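Local coordinates for protein TRAP dicarboxylate transporter-DctP subunit (Desulfovibrio desulfuricans subsp. desulfuricans, PDB 4NHB) that binds sn-glycerol 3-phosphate as the periplasmic solute-binding protein of a TRAP transporter and probably delivers it to the membrane components for uptake, at residues A[30-35]-A[65-70]; A[34-39]-A[90-95]; A[143-148]-A[237-242]. One frame throughout, in Å; residues are numbered along the deposited sequence.

Contact 1: residues A[30-35]-A[65-70]; sequences VIKMAG and QVFPNS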
ATOM      1  N   VAL A  30     -16.115  12.460  17.063  1.00 26.09           N
ATOM      2  CA  VAL A  30     -15.189  12.684  15.952  1.00 28.42           C
ATOM      3  C   VAL A  30     -14.094  11.634  15.889  1.00 26.30           C
ATOM      4  O   VAL A  30     -13.440  11.351  16.892  1.00 27.05           O
ATOM      5  CB  VAL A  30     -14.537  14.055  16.014  1.00 33.77           C
ATOM      6  CG1 VAL A  30     -13.473  14.177  14.921  1.00 34.83           C
ATOM      7  CG2 VAL A  30     -15.592  15.136  15.848  1.00 34.16           C
ATOM      8  N   ILE A  31     -13.929  11.039  14.706  1.00 23.31           N
ATOM      9  CA  ILE A  31     -12.796  10.146  14.419  1.00 18.64           C
ATOM     10  C   ILE A  31     -11.777  10.804  13.465  1.00 22.33           C
ATOM     11  O   ILE A  31     -12.110  11.197  12.353  1.00 23.58           O
ATOM     12  CB  ILE A  31     -13.287   8.814  13.798  1.00 15.31           C
ATOM     13  CG1 ILE A  31     -14.086   8.007  14.829  1.00 27.99           C
ATOM     14  CG2 ILE A  31     -12.128   7.998  13.272  1.00 13.50           C
ATOM     15  CD1 ILE A  31     -14.742   6.748  14.255  1.00 30.30           C
ATOM     16  N   LYS A  32     -10.542  10.922  13.920  1.00 12.30           N
ATOM     17  CA  LYS A  32      -9.486  11.521  13.133  1.00  9.36           C
ATOM     18  C   LYS A  32      -8.706  10.392  12.504  1.00  7.17           C
ATOM     19  O   LYS A  32      -8.320   9.456  13.187  1.00  8.82           O
ATOM     20  CB  LYS A  32      -8.555  12.313  14.019  1.00 10.00           C
ATOM     21  CG  LYS A  32      -9.241  13.236  15.025  1.00 19.81           C
ATOM     22  CD  LYS A  32      -9.184  14.657  14.583  1.00 26.40           C
ATOM     23  CE  LYS A  32     -10.030  15.558  15.483  1.00 34.55           C
ATOM     24  NZ  LYS A  32      -9.202  16.414  16.367  1.00 38.45           N
ATOM     25  N   MET A  33      -8.525  10.479  11.191  1.00 10.21           N
ATOM     26  CA  MET A  33      -7.796   9.517  10.411  1.00 11.80           C
ATOM     27  C   MET A  33      -6.715  10.202   9.606  1.00 10.64           C
ATOM     28  O   MET A  33      -6.992  11.131   8.839  1.00 12.03           O
ATOM     29  CB  MET A  33      -8.732   8.851   9.411  1.00  7.97           C
ATOM     30  CG  MET A  33      -8.167   7.626   8.762  1.00  9.34           C
ATOM     31  SD  MET A  33      -9.251   7.020   7.471  1.00 16.67           S
ATOM     32  CE  MET A  33     -10.794   6.736   8.309  1.00 33.59           C
ATOM     33  N   ALA A  34      -5.502   9.709   9.729  1.00 10.62           N
ATOM     34  CA  ALA A  34      -4.399  10.244   8.947  1.00 10.31           C
ATOM     35  C   ALA A  34      -4.009   9.279   7.856  1.00  9.44           C
ATOM     36  O   ALA A  34      -4.159   8.068   7.993  1.00  9.16           O
ATOM     37  CB  ALA A  34      -3.210  10.494   9.830  1.00  8.31           C
ATOM     38  N   GLY A  35      -3.479   9.837   6.778  1.00  8.61           N
ATOM     39  CA  GLY A  35      -2.903   9.053   5.704  1.00 11.91           C
ATOM     40  C   GLY A  35      -1.733   9.739   5.058  1.00 10.55           C
ATOM     41  O   GLY A  35      -1.288  10.790   5.529  1.00 11.04           O
ATOM     42  N   GLN A  65     -12.862  12.848  10.289  1.00 11.55           N
ATOM     43  CA  GLN A  65     -12.033  13.873   9.692  1.00  8.01           C
ATOM     44  C   GLN A  65     -10.792  13.258   9.096  1.00 15.08           C
ATOM     45  O   GLN A  65     -10.007  12.627   9.807  1.00 16.49           O
ATOM     46  CB  GLN A  65     -11.641  14.931  10.731  1.00 11.15           C
ATOM     47  CG  GLN A  65     -12.849  15.803  11.118  1.00 22.67           C
ATOM     48  CD  GLN A  65     -12.569  16.752  12.273  1.00 21.56           C
ATOM     49  OE1 GLN A  65     -11.429  17.085  12.554  1.00 14.84           O
ATOM     50  NE2 GLN A  65     -13.623  17.165  12.958  1.00 24.08           N
ATOM     51  N   VAL A  66     -10.598  13.507   7.805  1.00 12.32           N
ATOM     52  CA  VAL A  66      -9.567  12.860   7.024  1.00 15.17           C
ATOM     53  C   VAL A  66      -8.407  13.800   6.816  1.00 15.32           C
ATOM     54  O   VAL A  66      -8.586  14.911   6.337  1.00 15.60           O
ATOM     55  CB  VAL A  66     -10.126  12.411   5.666  1.00 14.44           C
ATOM     56  CG1 VAL A  66      -8.996  11.916   4.778  1.00 13.29           C
ATOM     57  CG2 VAL A  66     -11.199  11.357   5.904  1.00 21.88           C
ATOM     58  N   PHE A  67      -7.219  13.354   7.226  1.00 11.67           N
ATOM     59  CA  PHE A  67      -5.977  14.112   7.043  1.00  7.08           C
ATOM     60  C   PHE A  67      -4.984  13.405   6.137  1.00 11.03           C
ATOM     61  O   PHE A  67      -4.079  12.719   6.607  1.00  9.82           O
ATOM     62  CB  PHE A  67      -5.311  14.331   8.396  1.00 10.72           C
ATOM     63  CG  PHE A  67      -6.181  15.088   9.394  1.00 12.43           C
ATOM     64  CD1 PHE A  67      -7.090  14.419  10.195  1.00 11.72           C
ATOM     65  CD2 PHE A  67      -6.081  16.470   9.511  1.00 18.04           C
ATOM     66  CE1 PHE A  67      -7.864  15.103  11.079  1.00 16.46           C
ATOM     67  CE2 PHE A  67      -6.839  17.152  10.403  1.00 18.59           C
ATOM     68  CZ  PHE A  67      -7.729  16.494  11.192  1.00 13.39           C
ATOM     69  N   PRO A  68      -5.148  13.550   4.821  1.00 10.39           N
ATOM     70  CA  PRO A  68      -4.278  12.806   3.910  1.00 14.04           C
ATOM     71  C   PRO A  68      -2.936  13.457   3.676  1.00  9.30           C
ATOM     72  O   PRO A  68      -2.602  14.482   4.267  1.00 12.94           O
ATOM     73  CB  PRO A  68      -5.054  12.885   2.590  1.00 11.43           C
ATOM     74  CG  PRO A  68      -5.655  14.186   2.644  1.00 16.66           C
ATOM     75  CD  PRO A  68      -5.961  14.518   4.084  1.00 20.30           C
ATOM     76  N   ASN A  69      -2.169  12.850   2.781  1.00 11.37           N
ATOM     77  CA  ASN A  69      -0.937  13.453   2.279  1.00  7.24           C
ATOM     78  C   ASN A  69       0.034  13.859   3.422  1.00 13.49           C
ATOM     79  O   ASN A  69       0.659  14.930   3.411  1.00 11.84           O
ATOM     80  CB  ASN A  69      -1.309  14.632   1.379  1.00 13.23           C
ATOM     81  CG  ASN A  69      -0.206  14.974   0.410  1.00 14.83           C
ATOM     82  OD1 ASN A  69       0.648  14.135   0.097  1.00 14.83           O
ATOM     83  ND2 ASN A  69      -0.173  16.224  -0.018  1.00 21.69           N
ATOM     84  N   SER A  70       0.139  12.991   4.427  1.00 14.69           N
ATOM     85  CA  SER A  70       1.015  13.222   5.556  1.00 13.70           C
ATOM     86  C   SER A  70       0.744  14.555   6.295  1.00 14.26           C
ATOM     87  O   SER A  70       1.597  15.066   6.997  1.00 13.26           O
ATOM     88  CB  SER A  70       2.477  13.118   5.103  1.00 20.54           C
ATOM     89  OG  SER A  70       2.777  11.778   4.738  1.00 26.03           O
TER
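Strands 30-34 and 63-67 are the two parallel strands of a beta-alpha-beta unit, with helix 42-57 as the crossover between them. Such units build the lobes of periplasmic binding proteins. The axes of the paired parts, 30-34 and 65-67, come within 4.8 Å and run at 19° to each other. Backbone bonds pass back and forth: Gln65 N to Ile31 O, Met33 N to Gln65 O at 3.0 Å, Phe67 N to Met33 O at 2.8 Å, and Gly35 N to Phe67 O. Met33 and Val66 lie on one face of the sheet, where both touch Met47 of helix 42-57. Lys32, Ala34, Gln65 and Phe67 lie on the other. There Lys32 and Gln65 run side by side, with Lys32 CE 3.6 Å from Gln65 OE1. The bend of Lys32 at chi2 (-103°) lays CD near the Phe67 ring, 3.8 Å from CE1, in an oblique approach. The Phe67 ring turns an edge to Met33 O. Val30 CG1 packs on the amide of Gln65, 3.6 Å from NE2. Past the strand ends one more backbone bond ties the loops: Ser70 N donates to Gly35 O at 2.8 Å, with the donor tilted 18° from the carbonyl plane.

Contact 2: residues A[34-39]-A[90-95]; sequences AGMKPE and CATGTQ. With G3P (sn-glycerol-3-phosphate), chain P.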
ATOM      1  N   ALA A  34      -5.502   9.709   9.729  1.00 10.62           N
ATOM      2  CA  ALA A  34      -4.399  10.244   8.947  1.00 10.31           C
ATOM      3  C   ALA A  34      -4.009   9.279   7.856  1.00  9.44           C
ATOM      4  O   ALA A  34      -4.159   8.068   7.993  1.00  9.16           O
ATOM      5  CB  ALA A  34      -3.210  10.494   9.830  1.00  8.31           C
ATOM      6  N   GLY A  35      -3.479   9.837   6.778  1.00  8.61           N
ATOM      7  CA  GLY A  35      -2.903   9.053   5.704  1.00 11.91           C
ATOM      8  C   GLY A  35      -1.733   9.739   5.058  1.00 10.55           C
ATOM      9  O   GLY A  35      -1.288  10.790   5.529  1.00 11.04           O
ATOM     10  N   MET A  36      -1.262   9.151   3.958  1.00  7.24           N
ATOM     11  CA  MET A  36       0.057   9.467   3.424  1.00 10.69           C
ATOM     12  C   MET A  36      -0.022   9.816   1.963  1.00 11.55           C
ATOM     13  O   MET A  36       1.016  10.099   1.350  1.00 11.03           O
ATOM     14  CB  MET A  36       1.034   8.283   3.618  1.00  2.84           C
ATOM     15  CG  MET A  36       0.630   7.036   2.861  1.00  5.14           C
ATOM     16  SD  MET A  36       1.871   5.681   3.016  1.00 12.02           S
ATOM     17  CE  MET A  36       3.186   6.328   1.978  1.00 18.33           C
ATOM     18  N   LYS A  37      -1.243   9.827   1.409  1.00  4.40           N
ATOM     19  CA  LYS A  37      -1.413  10.004  -0.035  1.00  5.46           C
ATOM     20  C   LYS A  37      -2.220  11.259  -0.395  1.00  8.34           C
ATOM     21  O   LYS A  37      -3.003  11.780   0.406  1.00  8.95           O
ATOM     22  CB  LYS A  37      -2.022   8.754  -0.713  1.00  6.50           C
ATOM     23  CG  LYS A  37      -1.236   7.460  -0.570  1.00  6.96           C
ATOM     24  CD  LYS A  37       0.184   7.555  -1.193  1.00  5.89           C
ATOM     25  CE  LYS A  37       0.970   6.256  -0.980  1.00  5.89           C
ATOM     26  NZ  LYS A  37       2.240   6.215  -1.785  1.00  7.64           N
ATOM     27  N   PRO A  38      -1.994  11.793  -1.597  1.00  9.89           N
ATOM     28  CA  PRO A  38      -2.783  12.947  -2.025  1.00  6.54           C
ATOM     29  C   PRO A  38      -4.254  12.595  -2.382  1.00  7.13           C
ATOM     30  O   PRO A  38      -4.659  11.431  -2.512  1.00 10.31           O
ATOM     31  CB  PRO A  38      -2.014  13.464  -3.231  1.00 14.22           C
ATOM     32  CG  PRO A  38      -1.359  12.287  -3.744  1.00 15.27           C
ATOM     33  CD  PRO A  38      -0.987  11.416  -2.595  1.00  9.67           C
ATOM     34  N   GLU A  39      -5.056  13.638  -2.514  1.00 16.68           N
ATOM     35  CA  GLU A  39      -6.427  13.507  -2.995  1.00 18.83           C
ATOM     36  C   GLU A  39      -6.398  12.863  -4.367  1.00 17.54           C
ATOM     37  O   GLU A  39      -5.440  13.035  -5.103  1.00 15.50           O
ATOM     38  CB  GLU A  39      -7.080  14.878  -3.069  1.00 14.10           C
ATOM     39  CG  GLU A  39      -7.297  15.505  -1.721  1.00 19.86           C
ATOM     40  CD  GLU A  39      -8.438  14.853  -0.961  1.00 21.19           C
ATOM     41  OE1 GLU A  39      -9.282  14.207  -1.613  1.00 24.18           O
ATOM     42  OE2 GLU A  39      -8.477  14.963   0.277  1.00 19.52           O
ATOM     43  N   CYS A  90      -5.862   5.370  11.037  1.00 12.81           N
ATOM     44  CA  CYS A  90      -4.862   5.763  10.037  1.00 12.81           C
ATOM     45  C   CYS A  90      -4.931   4.808   8.868  1.00 10.49           C
ATOM     46  O   CYS A  90      -5.388   3.687   9.027  1.00  7.35           O
ATOM     47  CB  CYS A  90      -3.434   5.812  10.622  1.00 11.15           C
ATOM     48  SG  CYS A  90      -2.673   4.262  11.088  1.00 10.24           S
ATOM     49  N   ALA A  91      -4.534   5.289   7.686  1.00  6.32           N
ATOM     50  CA  ALA A  91      -4.418   4.449   6.493  1.00  9.22           C
ATOM     51  C   ALA A  91      -2.940   4.310   6.156  1.00  9.71           C
ATOM     52  O   ALA A  91      -2.240   5.323   6.006  1.00  9.03           O
ATOM     53  CB  ALA A  91      -5.134   5.097   5.313  1.00  9.20           C
ATOM     54  N   THR A  92      -2.464   3.081   6.050  1.00 10.07           N
ATOM     55  CA  THR A  92      -1.089   2.861   5.649  1.00 10.26           C
ATOM     56  C   THR A  92      -0.938   1.436   5.138  1.00  5.61           C
ATOM     57  O   THR A  92      -1.937   0.670   5.100  1.00  5.60           O
ATOM     58  CB  THR A  92      -0.117   3.231   6.802  1.00  8.33           C
ATOM     59  OG1 THR A  92       1.204   3.403   6.285  1.00  6.07           O
ATOM     60  CG2 THR A  92      -0.062   2.164   7.883  1.00 12.36           C
ATOM     61  N   GLY A  93       0.283   1.085   4.736  1.00  5.61           N
ATOM     62  CA  GLY A  93       0.577  -0.217   4.206  1.00  6.64           C
ATOM     63  C   GLY A  93       1.594  -1.035   5.007  1.00  8.56           C
ATOM     64  O   GLY A  93       1.490  -1.182   6.233  1.00  7.33           O
ATOM     65  N   THR A  94       2.573  -1.600   4.304  1.00  7.28           N
ATOM     66  CA  THR A  94       3.495  -2.533   4.953  1.00  9.75           C
ATOM     67  C   THR A  94       4.531  -1.836   5.857  1.00 12.23           C
ATOM     68  O   THR A  94       5.495  -2.478   6.350  1.00 10.37           O
ATOM     69  CB  THR A  94       4.224  -3.390   3.925  1.00 12.02           C
ATOM     70  OG1 THR A  94       4.841  -2.515   2.974  1.00  7.34           O
ATOM     71  CG2 THR A  94       3.253  -4.381   3.221  1.00 12.16           C
ATOM     72  N   GLN A  95       4.348  -0.528   6.051  1.00  8.64           N
ATOM     73  CA  GLN A  95       5.039   0.220   7.096  1.00 10.02           C
ATOM     74  C   GLN A  95       4.834  -0.474   8.454  1.00 13.79           C
ATOM     75  O   GLN A  95       5.692  -0.461   9.328  1.00 13.50           O
ATOM     76  CB  GLN A  95       4.517   1.658   7.154  1.00  7.17           C
ATOM     77  CG  GLN A  95       4.879   2.578   5.929  1.00 10.15           C
ATOM     78  CD  GLN A  95       3.948   2.378   4.713  1.00  6.91           C
ATOM     79  OE1 GLN A  95       3.202   1.391   4.619  1.00  6.59           O
ATOM     80  NE2 GLN A  95       3.992   3.319   3.794  1.00  5.66           N
TER
HETATM   81  O1  G3P P 414       2.656  -0.313   1.516  1.00  8.17           O
HETATM   82  C1  G3P P 414       3.930   0.258   1.449  1.00  5.69           C
HETATM   83  C2  G3P P 414       3.955   1.364   0.386  1.00  9.61           C
HETATM   84  O2  G3P P 414       3.000   2.336   0.714  1.00  7.84           O
HETATM   85  C3  G3P P 414       5.355   1.997   0.342  1.00  5.07           C
HETATM   86  O1P G3P P 414       5.572   2.528  -0.926  1.00  6.91           O
HETATM   87  O4P G3P P 414       3.889   4.286  -0.893  1.00  8.98           O
HETATM   88  O2P G3P P 414       6.238   4.812  -0.068  1.00  4.76           O
HETATM   89  O3P G3P P 414       5.818   4.512  -2.507  1.00  7.17           O
HETATM   90  P   G3P P 414       5.369   4.134  -1.099  1.00  5.82           P
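Ala34 and Cys90 pair in parallel where strand 30-34 runs out beside strand 89-92, and Ala91 N bonds to Ala34 O at 2.8 Å. Cys90 CA also leans on Ala34 O in a CA-H...O contact. Beyond this pair the chains part, and both line the sn-glycerol 3-phosphate pocket. Met36 bridges the gap. Its CG sits between the backbone N and the carbonyl carbon (chi1 64°), which sends the thioether toward segment 90-95. Met36 and Gln95 approach from opposite directions, and Met36 SD lies 3.3 Å from Gln95 NE2. Met36 CE touches the phosphate oxygen O4P of the ligand at 3.6 Å. A bend at chi2 (81°) folds the Gln95 amide back, and OE1 takes a weak bond from Gly93 N. Gln95 NE2 bonds to Glu75 and, weakly, to ligand O2 at 3.4 Å. Thr94 N donates to ligand O1 at 3.1 Å. Gly93 CA passes 3.4 Å from the same O1. Lys37 NZ bonds to O4P at 2.7 Å and forms a salt bridge with Asp215. The two segments meet different parts of the ligand, and Arg151, Arg171, Glu107 and His238 complete the site. The lysine charge probably favours the phosphate, while Thr94 N-H and, weakly, the Gln95 amide meet the two glycerol hydroxyls, consistent with selection of this solute.

Contact 3: residues A[143-148]-A[237-242]; sequences LNAFPL and IHSLYI. With G3P (sn-glycerol-3-phosphate), chain P.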
ATOM      1  N   LEU A 143      -8.673  -3.199   9.666  1.00 14.58           N
ATOM      2  CA  LEU A 143     -10.099  -3.339   9.321  1.00 11.88           C
ATOM      3  C   LEU A 143     -10.363  -3.829   7.901  1.00 18.43           C
ATOM      4  O   LEU A 143     -11.466  -4.293   7.587  1.00  9.78           O
ATOM      5  CB  LEU A 143     -10.831  -2.013   9.535  1.00 14.62           C
ATOM      6  CG  LEU A 143     -11.019  -1.515  10.982  1.00 12.74           C
ATOM      7  CD1 LEU A 143     -11.614  -0.091  11.007  1.00 10.12           C
ATOM      8  CD2 LEU A 143     -11.896  -2.485  11.787  1.00 15.32           C
ATOM      9  N   ASN A 144      -9.395  -3.668   7.007  1.00 13.25           N
ATOM     10  CA  ASN A 144      -9.611  -4.111   5.652  1.00  7.00           C
ATOM     11  C   ASN A 144      -8.276  -4.237   4.918  1.00 11.44           C
ATOM     12  O   ASN A 144      -7.211  -4.065   5.525  1.00  6.65           O
ATOM     13  CB  ASN A 144     -10.589  -3.157   4.936  1.00 10.07           C
ATOM     14  CG  ASN A 144     -10.052  -1.726   4.770  1.00 10.30           C
ATOM     15  OD1 ASN A 144      -8.875  -1.439   5.018  1.00  9.46           O
ATOM     16  ND2 ASN A 144     -10.947  -0.818   4.394  1.00  6.35           N
ATOM     17  N   ALA A 145      -8.343  -4.553   3.632  1.00  7.50           N
ATOM     18  CA  ALA A 145      -7.178  -4.546   2.740  1.00  5.49           C
ATOM     19  C   ALA A 145      -7.653  -4.127   1.340  1.00 10.75           C
ATOM     20  O   ALA A 145      -8.715  -4.534   0.898  1.00 10.09           O
ATOM     21  CB  ALA A 145      -6.548  -5.887   2.707  1.00  9.32           C
ATOM     22  N   PHE A 146      -6.891  -3.285   0.651  1.00  8.07           N
ATOM     23  CA  PHE A 146      -7.331  -2.813  -0.627  1.00  6.30           C
ATOM     24  C   PHE A 146      -6.096  -2.400  -1.401  1.00  6.33           C
ATOM     25  O   PHE A 146      -5.043  -2.100  -0.815  1.00  8.17           O
ATOM     26  CB  PHE A 146      -8.346  -1.669  -0.472  1.00  3.72           C
ATOM     27  CG  PHE A 146      -7.838  -0.482   0.326  1.00  8.24           C
ATOM     28  CD1 PHE A 146      -7.071   0.506  -0.266  1.00  6.36           C
ATOM     29  CD2 PHE A 146      -8.114  -0.364   1.688  1.00  7.66           C
ATOM     30  CE1 PHE A 146      -6.607   1.591   0.485  1.00 10.01           C
ATOM     31  CE2 PHE A 146      -7.655   0.713   2.431  1.00  9.28           C
ATOM     32  CZ  PHE A 146      -6.901   1.690   1.829  1.00  9.35           C
ATOM     33  N   PRO A 147      -6.195  -2.393  -2.726  1.00  7.74           N
ATOM     34  CA  PRO A 147      -4.951  -2.142  -3.456  1.00  4.06           C
ATOM     35  C   PRO A 147      -4.729  -0.646  -3.766  1.00  9.38           C
ATOM     36  O   PRO A 147      -5.686   0.126  -3.901  1.00 10.20           O
ATOM     37  CB  PRO A 147      -5.188  -2.866  -4.774  1.00  8.52           C
ATOM     38  CG  PRO A 147      -6.707  -2.738  -4.987  1.00 11.96           C
ATOM     39  CD  PRO A 147      -7.301  -2.813  -3.600  1.00 13.09           C
ATOM     40  N   LEU A 148      -3.470  -0.277  -3.948  1.00  5.98           N
ATOM     41  CA  LEU A 148      -3.093   0.988  -4.572  1.00  4.28           C
ATOM     42  C   LEU A 148      -2.605   0.729  -6.004  1.00  6.63           C
ATOM     43  O   LEU A 148      -2.583   1.645  -6.832  1.00  9.31           O
ATOM     44  CB  LEU A 148      -2.036   1.744  -3.733  1.00  3.26           C
ATOM     45  CG  LEU A 148      -2.525   2.657  -2.575  1.00  8.31           C
ATOM     46  CD1 LEU A 148      -3.451   1.983  -1.621  1.00 11.87           C
ATOM     47  CD2 LEU A 148      -1.374   3.329  -1.826  1.00  7.59           C
ATOM     48  N   ILE A 237      -0.669  -2.898  -1.214  1.00  3.98           N
ATOM     49  CA  ILE A 237      -1.890  -3.152  -0.444  1.00  9.75           C
ATOM     50  C   ILE A 237      -1.863  -2.276   0.807  1.00 10.83           C
ATOM     51  O   ILE A 237      -0.909  -2.333   1.589  1.00 10.34           O
ATOM     52  CB  ILE A 237      -1.950  -4.619  -0.006  1.00 12.63           C
ATOM     53  CG1 ILE A 237      -2.065  -5.555  -1.226  1.00  9.93           C
ATOM     54  CG2 ILE A 237      -3.100  -4.847   0.990  1.00 13.18           C
ATOM     55  CD1 ILE A 237      -3.423  -5.496  -1.961  1.00  8.99           C
ATOM     56  N   HIS A 238      -2.882  -1.438   0.998  1.00  6.88           N
ATOM     57  CA  HIS A 238      -3.027  -0.703   2.262  1.00  9.19           C
ATOM     58  C   HIS A 238      -4.256  -1.124   3.068  1.00  5.99           C
ATOM     59  O   HIS A 238      -5.076  -1.906   2.602  1.00  6.33           O
ATOM     60  CB  HIS A 238      -3.070   0.787   1.973  1.00 13.04           C
ATOM     61  CG  HIS A 238      -1.728   1.383   1.713  1.00  6.67           C
ATOM     62  ND1 HIS A 238      -1.483   2.725   1.881  1.00 11.23           N
ATOM     63  CD2 HIS A 238      -0.553   0.829   1.307  1.00  4.42           C
ATOM     64  CE1 HIS A 238      -0.220   2.985   1.585  1.00  7.41           C
ATOM     65  NE2 HIS A 238       0.365   1.858   1.218  1.00  4.83           N
ATOM     66  N   SER A 239      -4.380  -0.596   4.277  1.00  4.60           N
ATOM     67  CA  SER A 239      -5.507  -0.886   5.169  1.00  7.87           C
ATOM     68  C   SER A 239      -5.911   0.327   5.931  1.00  7.64           C
ATOM     69  O   SER A 239      -5.126   1.245   6.111  1.00  7.98           O
ATOM     70  CB  SER A 239      -5.171  -1.964   6.198  1.00  6.01           C
ATOM     71  OG  SER A 239      -4.644  -3.087   5.559  1.00 11.65           O
ATOM     72  N   LEU A 240      -7.148   0.322   6.397  1.00  9.87           N
ATOM     73  CA  LEU A 240      -7.564   1.256   7.427  1.00  4.50           C
ATOM     74  C   LEU A 240      -7.321   0.572   8.771  1.00 12.60           C
ATOM     75  O   LEU A 240      -7.759  -0.572   9.001  1.00 12.52           O
ATOM     76  CB  LEU A 240      -9.042   1.645   7.299  1.00 11.58           C
ATOM     77  CG  LEU A 240      -9.499   2.231   5.955  1.00 10.60           C
ATOM     78  CD1 LEU A 240     -10.978   2.575   6.045  1.00 13.40           C
ATOM     79  CD2 LEU A 240      -8.675   3.455   5.564  1.00 12.06           C
ATOM     80  N   TYR A 241      -6.569   1.247   9.628  1.00  8.33           N
ATOM     81  CA  TYR A 241      -6.261   0.703  10.952  1.00  4.67           C
ATOM     82  C   TYR A 241      -6.988   1.515  11.986  1.00  9.18           C
ATOM     83  O   TYR A 241      -7.131   2.719  11.815  1.00 10.46           O
ATOM     84  CB  TYR A 241      -4.780   0.801  11.208  1.00  6.51           C
ATOM     85  CG  TYR A 241      -3.894  -0.095  10.353  1.00  9.19           C
ATOM     86  CD1 TYR A 241      -3.434   0.323   9.114  1.00  9.22           C
ATOM     87  CD2 TYR A 241      -3.508  -1.357  10.799  1.00  9.12           C
ATOM     88  CE1 TYR A 241      -2.614  -0.488   8.343  1.00 12.34           C
ATOM     89  CE2 TYR A 241      -2.710  -2.166  10.045  1.00 11.55           C
ATOM     90  CZ  TYR A 241      -2.252  -1.755   8.828  1.00  9.05           C
ATOM     91  OH  TYR A 241      -1.405  -2.585   8.086  1.00  7.64           O
ATOM     92  N   ILE A 242      -7.438   0.879  13.073  1.00 12.36           N
ATOM     93  CA  ILE A 242      -8.122   1.598  14.129  1.00  8.80           C
ATOM     94  C   ILE A 242      -7.500   1.316  15.490  1.00 13.32           C
ATOM     95  O   ILE A 242      -7.076   0.201  15.769  1.00 16.86           O
ATOM     96  CB  ILE A 242      -9.625   1.295  14.154  1.00 14.04           C
ATOM     97  CG1 ILE A 242     -10.310   2.135  15.211  1.00  8.80           C
ATOM     98  CG2 ILE A 242      -9.904  -0.215  14.376  1.00  9.50           C
ATOM     99  CD1 ILE A 242     -11.785   2.449  14.883  1.00 14.49           C
TER
HETATM  100  O1  G3P P 414       2.656  -0.313   1.516  1.00  8.17           O
HETATM  101  C1  G3P P 414       3.930   0.258   1.449  1.00  5.69           C
HETATM  102  C2  G3P P 414       3.955   1.364   0.386  1.00  9.61           C
HETATM  103  O2  G3P P 414       3.000   2.336   0.714  1.00  7.84           O
HETATM  104  C3  G3P P 414       5.355   1.997   0.342  1.00  5.07           C
HETATM  105  O1P G3P P 414       5.572   2.528  -0.926  1.00  6.91           O
HETATM  106  O4P G3P P 414       3.889   4.286  -0.893  1.00  8.98           O
HETATM  107  O2P G3P P 414       6.238   4.812  -0.068  1.00  4.76           O
HETATM  108  O3P G3P P 414       5.818   4.512  -2.507  1.00  7.17           O
HETATM  109  P   G3P P 414       5.369   4.134  -1.099  1.00  5.82           P
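Phe146 and His238 form a hydrogen-bonded antiparallel pair, and beside it Pro147 and Ile237 form a non-hydrogen-bonded one. Their strands, 146-155 and 235-243, are neighbours in the mixed sheet, and His238 carries the pair to the ligand pocket. His238 N bonds to Phe146 O at 2.9 Å, and Phe146 N returns a bond to His238 O. The bridges end at Phe146. Before it, Asn144 and Ser239 side chains and the Leu143 N to Leu240 O bond hold the loop to the strand. Asn144 has chi1 64°, which turns its amide toward strand 237-242. Its OD1 accepts Leu240 N at 2.8 Å, as a backbone carbonyl might. Ser239 OG donates to Asn144 O at 2.7 Å. Ring contacts come next. The Phe146 ring carries His238 O over one face, toward the rim. Leu148 CD2 sits over the centre of the His238 ring in a CH-pi contact, 3.7 Å from the centroid. The ring edge is turned to the ligand, and NE2 hydrogen-bonds to O2 of sn-glycerol 3-phosphate at 2.7 Å. Glu43 holds ND1, so the imidazole is gripped at both nitrogens. Apolar side chains also meet: Leu143 CD1 lies 3.8 Å from Ile242 CG2, and Ala145 CB packs on Ile237 CG2. Helix 252-286 covers Leu143, Asn144 and Pro147, with Asn144 ND2 bonded to Ala262 O. Strand 89-92 pairs with strand 235-243 through Cys90 and Thr92.

Overall arrangement
All three contacts lie in one mixed sheet. Contacts 1 and 2 start from the same strand, 30-34, and share Ala34 and Gly35; their centres are about 9 Å apart. Strand 30-34 has 63-67 as one neighbour and 89-92 as another. Strand 89-92 in turn pairs with 235-243, which carries contact 3, about 9 Å between centres from contact 2 and 14 Å from contact 1. Along the chain, contact 3 opens after both others have closed. Contacts 2 and 3 both touch the ligand, and contact 1 lies farther out on the sheet. Arg151 and Arg171 also bind the ligand, so residues distant in sequence converge on one pocket.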